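Local coordinates for protein chloromuconate cycloisomerase (Rhodococcus opacus, PDB 4M0X) that belongs to the enolase superfamily, pairing a mandelate racemase/muconate lactonizing type N-terminal domain with a barrel domain that binds a manganese ion, at residues Asp14-Arg19 and Arg366-Asp371; Ser266-Lys271 and Arg282-Ile287; Ile309-Tyr314 and Leu349-Pro354. All blocks are in the same frame, centred on the assembly; numbering follows the deposited sequence.

Interaction 1: Asp14-Arg19 and Arg366-Asp371; sequences DLPSRR and RKYSRD
Asp14 and Arg370 form the salt bridge of this contact through a two-point approach. Arg370 NH2 donates to the syn lone pair of Asp14 OD1 at 3.1 Å, while Arg370 NE reaches Asp14 OD2 in a weak bond of 3.3 Å. The carboxylate meets the edge of the guanidinium, and the two planes lie only 23° apart, so the pair is nearly coplanar. The bend of the arginine chain at chi3 (-75°) turns its edge to the aspartate. Each charge has a further partner: Ser32 OG binds Asp14 OD1, and Glu64 pairs with Arg370 NH1, which should help to fix the rotation of both groups.

A backbone bond adds to this, Asp14 N donating to Tyr368 O at 3.0 Å.

The apolar part centres on Tyr368. Pro16 CD sits over one face of the ring, 4.1 Å from its centroid and 29° off the normal, a CH-pi contact. Leu15 CD2 comes in obliquely, 3.9 Å from Tyr368 CB, and the phenol oxygen is hydrogen-bonded to Asp334.

Strand 5-17 of the N-terminal domain is thus joined at the surface to residues 368-370 at the C-terminal end of the chain, a pairing of the N- and C-terminal parts of the chain characteristic of the enolase superfamily, whose capping domain contains both N- and C-terminal segments.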
# COMPACT_ATOMS: atom_id res chain seq x y z
N ASP A 14 51.59 -0.23 0.38
CA ASP A 14 51.23 1.13 0.76
C ASP A 14 51.72 2.01 -0.34
O ASP A 14 52.87 1.89 -0.75
CB ASP A 14 51.87 1.59 2.08
CG ASP A 14 51.39 0.79 3.31
OD1 ASP A 14 50.15 0.65 3.56
OD2 ASP A 14 52.29 0.34 4.06
N LEU A 15 50.87 2.89 -0.84
CA LEU A 15 51.23 3.70 -2.00
C LEU A 15 51.24 5.18 -1.69
O LEU A 15 50.24 5.74 -1.23
CB LEU A 15 50.30 3.41 -3.19
CG LEU A 15 50.50 2.02 -3.80
CD1 LEU A 15 49.58 1.83 -4.99
CD2 LEU A 15 51.95 1.79 -4.21
N PRO A 16 52.37 5.83 -1.96
CA PRO A 16 52.51 7.28 -1.74
C PRO A 16 51.45 8.05 -2.52
O PRO A 16 51.26 7.81 -3.70
CB PRO A 16 53.90 7.56 -2.28
CG PRO A 16 54.07 6.54 -3.35
CD PRO A 16 53.50 5.30 -2.72
N SER A 17 50.78 8.98 -1.85
CA SER A 17 49.65 9.70 -2.45
C SER A 17 49.85 11.21 -2.47
O SER A 17 50.27 11.80 -1.48
CB SER A 17 48.38 9.37 -1.69
OG SER A 17 47.51 10.47 -1.76
N ARG A 18 49.49 11.83 -3.59
CA ARG A 18 49.81 13.24 -3.88
C ARG A 18 49.28 14.27 -2.87
O ARG A 18 49.92 15.30 -2.65
CB ARG A 18 49.36 13.59 -5.30
CG ARG A 18 50.16 14.70 -5.94
CD ARG A 18 49.85 14.81 -7.43
NE ARG A 18 50.82 14.11 -8.27
CZ ARG A 18 50.70 12.86 -8.70
NH1 ARG A 18 49.64 12.13 -8.35
NH2 ARG A 18 51.63 12.33 -9.49
N ARG A 19 48.12 14.01 -2.27
CA ARG A 19 47.59 14.84 -1.18
C ARG A 19 46.75 13.99 -0.22
O ARG A 19 46.27 12.91 -0.59
CB ARG A 19 46.82 16.08 -1.70
CG ARG A 19 45.68 15.82 -2.69
CD ARG A 19 44.67 16.96 -2.67
NE ARG A 19 43.43 16.68 -3.41
CZ ARG A 19 42.47 15.82 -3.03
NH1 ARG A 19 42.59 15.11 -1.92
NH2 ARG A 19 41.40 15.65 -3.80
N ARG A 366 57.63 -4.98 -4.70
CA ARG A 366 58.55 -5.31 -3.62
C ARG A 366 58.78 -4.04 -2.85
O ARG A 366 58.64 -4.04 -1.64
CB ARG A 366 59.86 -5.85 -4.17
CG ARG A 366 60.91 -6.18 -3.13
CD ARG A 366 62.26 -6.43 -3.77
NE ARG A 366 62.89 -5.20 -4.25
CZ ARG A 366 63.26 -4.17 -3.48
NH1 ARG A 366 63.05 -4.19 -2.17
NH2 ARG A 366 63.84 -3.10 -4.02
N LYS A 367 59.08 -2.96 -3.59
CA LYS A 367 59.47 -1.65 -3.03
C LYS A 367 58.42 -1.10 -2.12
O LYS A 367 58.75 -0.54 -1.08
CB LYS A 367 59.77 -0.61 -4.14
CG LYS A 367 60.53 0.61 -3.65
CD LYS A 367 60.07 1.93 -4.28
CE LYS A 367 61.03 2.47 -5.34
NZ LYS A 367 60.89 3.95 -5.40
N TYR A 368 57.15 -1.28 -2.49
CA TYR A 368 56.07 -0.71 -1.71
C TYR A 368 55.29 -1.72 -0.88
O TYR A 368 54.28 -1.35 -0.28
CB TYR A 368 55.12 0.12 -2.57
CG TYR A 368 55.74 1.36 -3.19
CD1 TYR A 368 56.14 2.44 -2.39
CD2 TYR A 368 55.93 1.45 -4.57
CE1 TYR A 368 56.69 3.58 -2.96
CE2 TYR A 368 56.48 2.59 -5.16
CZ TYR A 368 56.86 3.66 -4.35
OH TYR A 368 57.41 4.82 -4.92
N SER A 369 55.77 -2.96 -0.80
CA SER A 369 55.18 -3.90 0.16
C SER A 369 55.36 -3.37 1.56
O SER A 369 56.37 -2.75 1.87
CB SER A 369 55.82 -5.26 0.07
OG SER A 369 55.39 -5.91 -1.11
N ARG A 370 54.36 -3.60 2.41
CA ARG A 370 54.47 -3.21 3.79
C ARG A 370 55.28 -4.23 4.59
O ARG A 370 55.11 -5.45 4.41
CB ARG A 370 53.08 -3.06 4.39
CG ARG A 370 53.11 -2.58 5.83
CD ARG A 370 51.77 -2.86 6.47
NE ARG A 370 50.79 -1.89 5.99
CZ ARG A 370 49.54 -1.82 6.42
NH1 ARG A 370 49.09 -2.68 7.33
NH2 ARG A 370 48.76 -0.90 5.92
N ASP A 371 56.16 -3.72 5.47
CA ASP A 371 56.98 -4.55 6.38
C ASP A 371 56.11 -5.31 7.37
O ASP A 371 56.13 -6.53 7.42
CB ASP A 371 58.00 -3.69 7.16
CG ASP A 371 59.23 -3.30 6.32
OD1 ASP A 371 59.77 -4.16 5.60
OD2 ASP A 371 59.65 -2.12 6.40

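Interaction 2: Ser266-Lys271 and Arg282-Ile287; sequences SAFAIK and REIAAI
The ring of Phe268 turns its edge to helix 278-291. Ile284 O lies at that edge, in the ring plane, 3.7 Å from Phe268 CD2, and Ile287 CG2 also stands near the plane, 4.3 Å from Phe268 CE2. Ile284 CG2 comes in from above the plane, beyond the rim, 3.7 Å from Phe268 CD2. Phe268 CG is anti to the carbonyl carbon (chi1 -66°), which directs the ring from the strand toward the helix. Away from the two segments the ring also packs on Ala256 of helix 253-262, so it touches helices 253-262 and 278-291 both.

Ile270, two residues further along and on the same side of the strand, also points toward the helix. Its CD1 approaches Ile284 CG2 to 3.7 Å, the two side chains sliding past each other in opposite directions, and lies 4.1 Å from Ala285 CB. Ile284 CG2 therefore touches both Phe268 CD2 and Ile270 CD1. All five touching residues are buried, and the segments exchange no hydrogen bond: the side-chain contacts are apolar, apart from the Ile284 carbonyl at the ring edge.

The axes of strand 267-270 and the helix segment approach to 9.2 Å and run at 166°, nearly antiparallel. Ala269, between the two packing residues, points away from the helix. Because the helix leads on to strand 294-297, parallel and adjacent to strand 267-270 in the sheet, this is the strand-helix half of a beta-alpha-beta crossover, the repeating unit of the TIM-type barrel in the enolase superfamily.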
# COMPACT_ATOMS: atom_id res chain seq x y z
N SER A 266 17.47 7.69 -6.92
CA SER A 266 17.50 8.02 -8.34
C SER A 266 18.58 7.27 -9.10
O SER A 266 18.44 7.06 -10.32
CB SER A 266 17.72 9.54 -8.54
OG SER A 266 16.72 10.29 -7.90
N ALA A 267 19.67 6.93 -8.40
CA ALA A 267 20.81 6.28 -9.04
C ALA A 267 21.60 5.28 -8.18
O ALA A 267 21.43 5.20 -6.97
CB ALA A 267 21.74 7.32 -9.60
N PHE A 268 22.45 4.52 -8.85
CA PHE A 268 23.42 3.67 -8.18
C PHE A 268 24.82 4.21 -8.40
O PHE A 268 25.14 4.68 -9.50
CB PHE A 268 23.33 2.22 -8.67
CG PHE A 268 22.04 1.54 -8.32
CD1 PHE A 268 21.22 2.06 -7.31
CD2 PHE A 268 21.65 0.39 -8.95
CE1 PHE A 268 20.03 1.44 -6.99
CE2 PHE A 268 20.49 -0.27 -8.61
CZ PHE A 268 19.67 0.26 -7.63
N ALA A 269 25.64 4.18 -7.36
CA ALA A 269 27.07 4.33 -7.55
C ALA A 269 27.60 2.91 -7.73
O ALA A 269 27.49 2.09 -6.84
CB ALA A 269 27.68 4.98 -6.32
N ILE A 270 28.14 2.62 -8.91
CA ILE A 270 28.65 1.28 -9.18
C ILE A 270 30.15 1.20 -8.88
O ILE A 270 30.91 2.11 -9.25
CB ILE A 270 28.35 0.88 -10.63
CG1 ILE A 270 26.86 1.06 -10.94
CG2 ILE A 270 28.84 -0.54 -10.90
CD1 ILE A 270 25.94 0.05 -10.28
N LYS A 271 30.58 0.13 -8.21
CA LYS A 271 31.96 -0.02 -7.73
C LYS A 271 32.18 -1.49 -7.54
O LYS A 271 31.34 -2.13 -6.92
CB LYS A 271 32.15 0.60 -6.35
CG LYS A 271 32.23 2.11 -6.26
CD LYS A 271 32.88 2.50 -4.93
CE LYS A 271 31.87 2.85 -3.85
NZ LYS A 271 31.81 4.32 -3.59
N ARG A 282 28.26 -5.73 -12.45
CA ARG A 282 27.40 -5.60 -13.63
C ARG A 282 25.95 -5.92 -13.33
O ARG A 282 25.05 -5.26 -13.86
CB ARG A 282 27.86 -6.42 -14.86
CG ARG A 282 28.28 -5.56 -16.04
CD ARG A 282 27.36 -5.49 -17.26
NE ARG A 282 26.12 -4.73 -17.09
CZ ARG A 282 25.32 -4.42 -18.12
NH1 ARG A 282 25.65 -4.78 -19.35
NH2 ARG A 282 24.19 -3.74 -17.93
N GLU A 283 25.72 -6.93 -12.49
CA GLU A 283 24.36 -7.34 -12.22
C GLU A 283 23.61 -6.18 -11.58
O GLU A 283 22.51 -5.88 -11.99
CB GLU A 283 24.29 -8.63 -11.38
CG GLU A 283 24.58 -9.90 -12.18
CD GLU A 283 24.63 -11.19 -11.32
OE1 GLU A 283 24.66 -12.33 -11.89
OE2 GLU A 283 24.62 -11.05 -10.07
N ILE A 284 24.24 -5.51 -10.62
CA ILE A 284 23.66 -4.30 -10.00
C ILE A 284 23.34 -3.24 -11.05
O ILE A 284 22.28 -2.61 -11.02
CB ILE A 284 24.55 -3.73 -8.87
CG1 ILE A 284 24.64 -4.72 -7.71
CG2 ILE A 284 24.02 -2.41 -8.34
CD1 ILE A 284 25.75 -4.38 -6.73
N ALA A 285 24.21 -3.10 -12.02
CA ALA A 285 23.98 -2.12 -13.04
C ALA A 285 22.84 -2.60 -13.94
O ALA A 285 22.03 -1.80 -14.42
CB ALA A 285 25.25 -1.84 -13.83
N ALA A 286 22.77 -3.91 -14.16
CA ALA A 286 21.69 -4.47 -14.97
C ALA A 286 20.32 -4.16 -14.35
O ALA A 286 19.36 -3.88 -15.07
CB ALA A 286 21.88 -5.97 -15.14
N ILE A 287 20.27 -4.22 -13.02
CA ILE A 287 19.09 -3.86 -12.24
C ILE A 287 18.77 -2.36 -12.35
O ILE A 287 17.61 -2.00 -12.55
CB ILE A 287 19.20 -4.31 -10.76
CG1 ILE A 287 18.96 -5.81 -10.65
CG2 ILE A 287 18.12 -3.65 -9.89
CD1 ILE A 287 19.91 -6.51 -9.70

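Interaction 3: Ile309-Tyr314 and Leu349-Pro354; sequences ISAQLY and LIPTGP
Gln312 and Ile350 bury the most surface here, with Ala311 close behind, where helix 304-316 of the TIM-type barrel domain meets the loop that leaves strand 347-349. The helix is one of those packed round the outside of the barrel, and the loop passes along it on the way to helix 362-368. The nearest backbones are those of Ala311 and Ile350, whose CA atoms are 5.7 Å apart.

Gln312 starts from a CB that does not face the loop, yet its extended chain beyond CG (chi2 178°) carries the amide to it, bringing Gln312 NE2 to 3.1 Å from Pro351 O. On the way its aliphatic CG lies against Ile350 CG2 at 3.7 Å, the two side chains crossing at an oblique angle. The amide has two partners beyond the segments: OE1 is satisfied by a hydrogen bond from the backbone N of Ser124, while NE2 has a weak bond to Gly355 O, just past the loop segment.

Ile350 points toward the helix and presses its branches on the helix backbone as well as on side chains. Its CG1 is 3.7 Å from Ala311 O and its CG2 is 3.8 Å from the same oxygen. On its other contacts it reaches Leu130 and Ile135, the latter on strand 134-141, so it links the helix with the barrel strand next to 347-349.

Ala311 faces the loop with its methyl group. Pro351, next after Ile350, completes the apolar patch by placing a ring carbon over that methyl: Pro351 CD lies 3.9 Å from Ala311 CB.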
# COMPACT_ATOMS: atom_id res chain seq x y z
N ILE A 309 40.38 -2.45 -14.13
CA ILE A 309 39.29 -3.41 -14.41
C ILE A 309 37.97 -2.66 -14.33
O ILE A 309 37.12 -2.80 -15.21
CB ILE A 309 39.35 -4.74 -13.58
CG1 ILE A 309 38.26 -5.71 -13.98
CG2 ILE A 309 39.23 -4.54 -12.07
CD1 ILE A 309 38.12 -5.93 -15.47
N SER A 310 37.82 -1.82 -13.31
CA SER A 310 36.70 -0.89 -13.21
C SER A 310 36.48 -0.07 -14.47
O SER A 310 35.36 0.00 -14.95
CB SER A 310 36.88 0.07 -12.05
OG SER A 310 36.85 -0.64 -10.85
N ALA A 311 37.53 0.56 -14.99
CA ALA A 311 37.40 1.38 -16.19
C ALA A 311 36.80 0.57 -17.34
O ALA A 311 35.94 1.05 -18.08
CB ALA A 311 38.75 1.98 -16.59
N GLN A 312 37.24 -0.68 -17.46
CA GLN A 312 36.69 -1.55 -18.49
C GLN A 312 35.21 -1.84 -18.22
O GLN A 312 34.37 -1.68 -19.12
CB GLN A 312 37.52 -2.82 -18.63
CG GLN A 312 38.71 -2.64 -19.55
CD GLN A 312 39.57 -3.88 -19.67
OE1 GLN A 312 39.06 -5.00 -19.73
NE2 GLN A 312 40.88 -3.68 -19.70
N LEU A 313 34.88 -2.24 -17.00
CA LEU A 313 33.49 -2.41 -16.59
C LEU A 313 32.64 -1.23 -17.07
O LEU A 313 31.69 -1.39 -17.86
CB LEU A 313 33.38 -2.54 -15.07
CG LEU A 313 31.95 -2.54 -14.52
CD1 LEU A 313 31.18 -3.75 -15.03
CD2 LEU A 313 31.98 -2.53 -13.01
N TYR A 314 33.02 -0.03 -16.60
CA TYR A 314 32.29 1.20 -16.87
C TYR A 314 32.18 1.45 -18.36
O TYR A 314 31.16 1.93 -18.83
CB TYR A 314 32.93 2.38 -16.15
CG TYR A 314 33.14 2.22 -14.64
CD1 TYR A 314 32.57 1.16 -13.94
CD2 TYR A 314 33.87 3.18 -13.91
CE1 TYR A 314 32.74 1.02 -12.58
CE2 TYR A 314 34.05 3.04 -12.53
CZ TYR A 314 33.48 1.95 -11.87
OH TYR A 314 33.62 1.77 -10.50
N LEU A 349 41.30 7.32 -20.30
CA LEU A 349 41.30 6.46 -21.47
C LEU A 349 41.18 5.02 -20.98
O LEU A 349 41.93 4.61 -20.10
CB LEU A 349 42.60 6.62 -22.24
CG LEU A 349 43.27 7.91 -22.67
CD1 LEU A 349 44.53 7.47 -23.40
CD2 LEU A 349 42.42 8.78 -23.60
N ILE A 350 40.27 4.23 -21.53
CA ILE A 350 40.07 2.87 -20.99
C ILE A 350 41.17 1.86 -21.41
O ILE A 350 41.45 1.67 -22.61
CB ILE A 350 38.66 2.31 -21.32
CG1 ILE A 350 37.58 3.18 -20.65
CG2 ILE A 350 38.55 0.85 -20.89
CD1 ILE A 350 36.23 3.16 -21.34
N PRO A 351 41.80 1.21 -20.43
CA PRO A 351 42.80 0.22 -20.84
C PRO A 351 42.21 -0.82 -21.81
O PRO A 351 41.05 -1.24 -21.66
CB PRO A 351 43.23 -0.42 -19.50
CG PRO A 351 43.03 0.69 -18.53
CD PRO A 351 41.73 1.33 -18.96
N THR A 352 43.03 -1.21 -22.78
CA THR A 352 42.63 -2.08 -23.88
C THR A 352 43.50 -3.34 -23.93
O THR A 352 43.16 -4.31 -24.61
CB THR A 352 42.71 -1.34 -25.26
OG1 THR A 352 44.00 -0.74 -25.44
CG2 THR A 352 41.65 -0.24 -25.36
N GLY A 353 44.62 -3.32 -23.20
CA GLY A 353 45.56 -4.45 -23.20
C GLY A 353 44.87 -5.70 -22.71
O GLY A 353 43.72 -5.63 -22.27
N PRO A 354 45.53 -6.87 -22.77
CA PRO A 354 44.76 -8.06 -22.36
C PRO A 354 44.53 -8.05 -20.86
O PRO A 354 45.22 -7.30 -20.14
CB PRO A 354 45.66 -9.25 -22.76
CG PRO A 354 46.80 -8.66 -23.53
CD PRO A 354 46.91 -7.21 -23.18

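How the interactions relate
Interactions 2 and 3 follow one another along the chain and touch, their centres 18 Å apart: Tyr314 OH probably hydrogen-bonds Ile270 O at 3.0 Å, and Leu313 CD1 packs on Arg282 CG at 3.6 Å, so the strand-helix unit of interaction 2 is in direct contact with the helix of interaction 3. Interaction 1 encloses them in sequence by joining the chain ends; it touches neither, its nearest atoms being about 15 Å from interaction 2 and about 14 Å from interaction 3. In interaction 2 the side chain of Phe268 is about 11 Å from the manganese ion, which Asp196, Glu222 and Asp247 bind, and Lys271 NZ forms a salt bridge with Asp247.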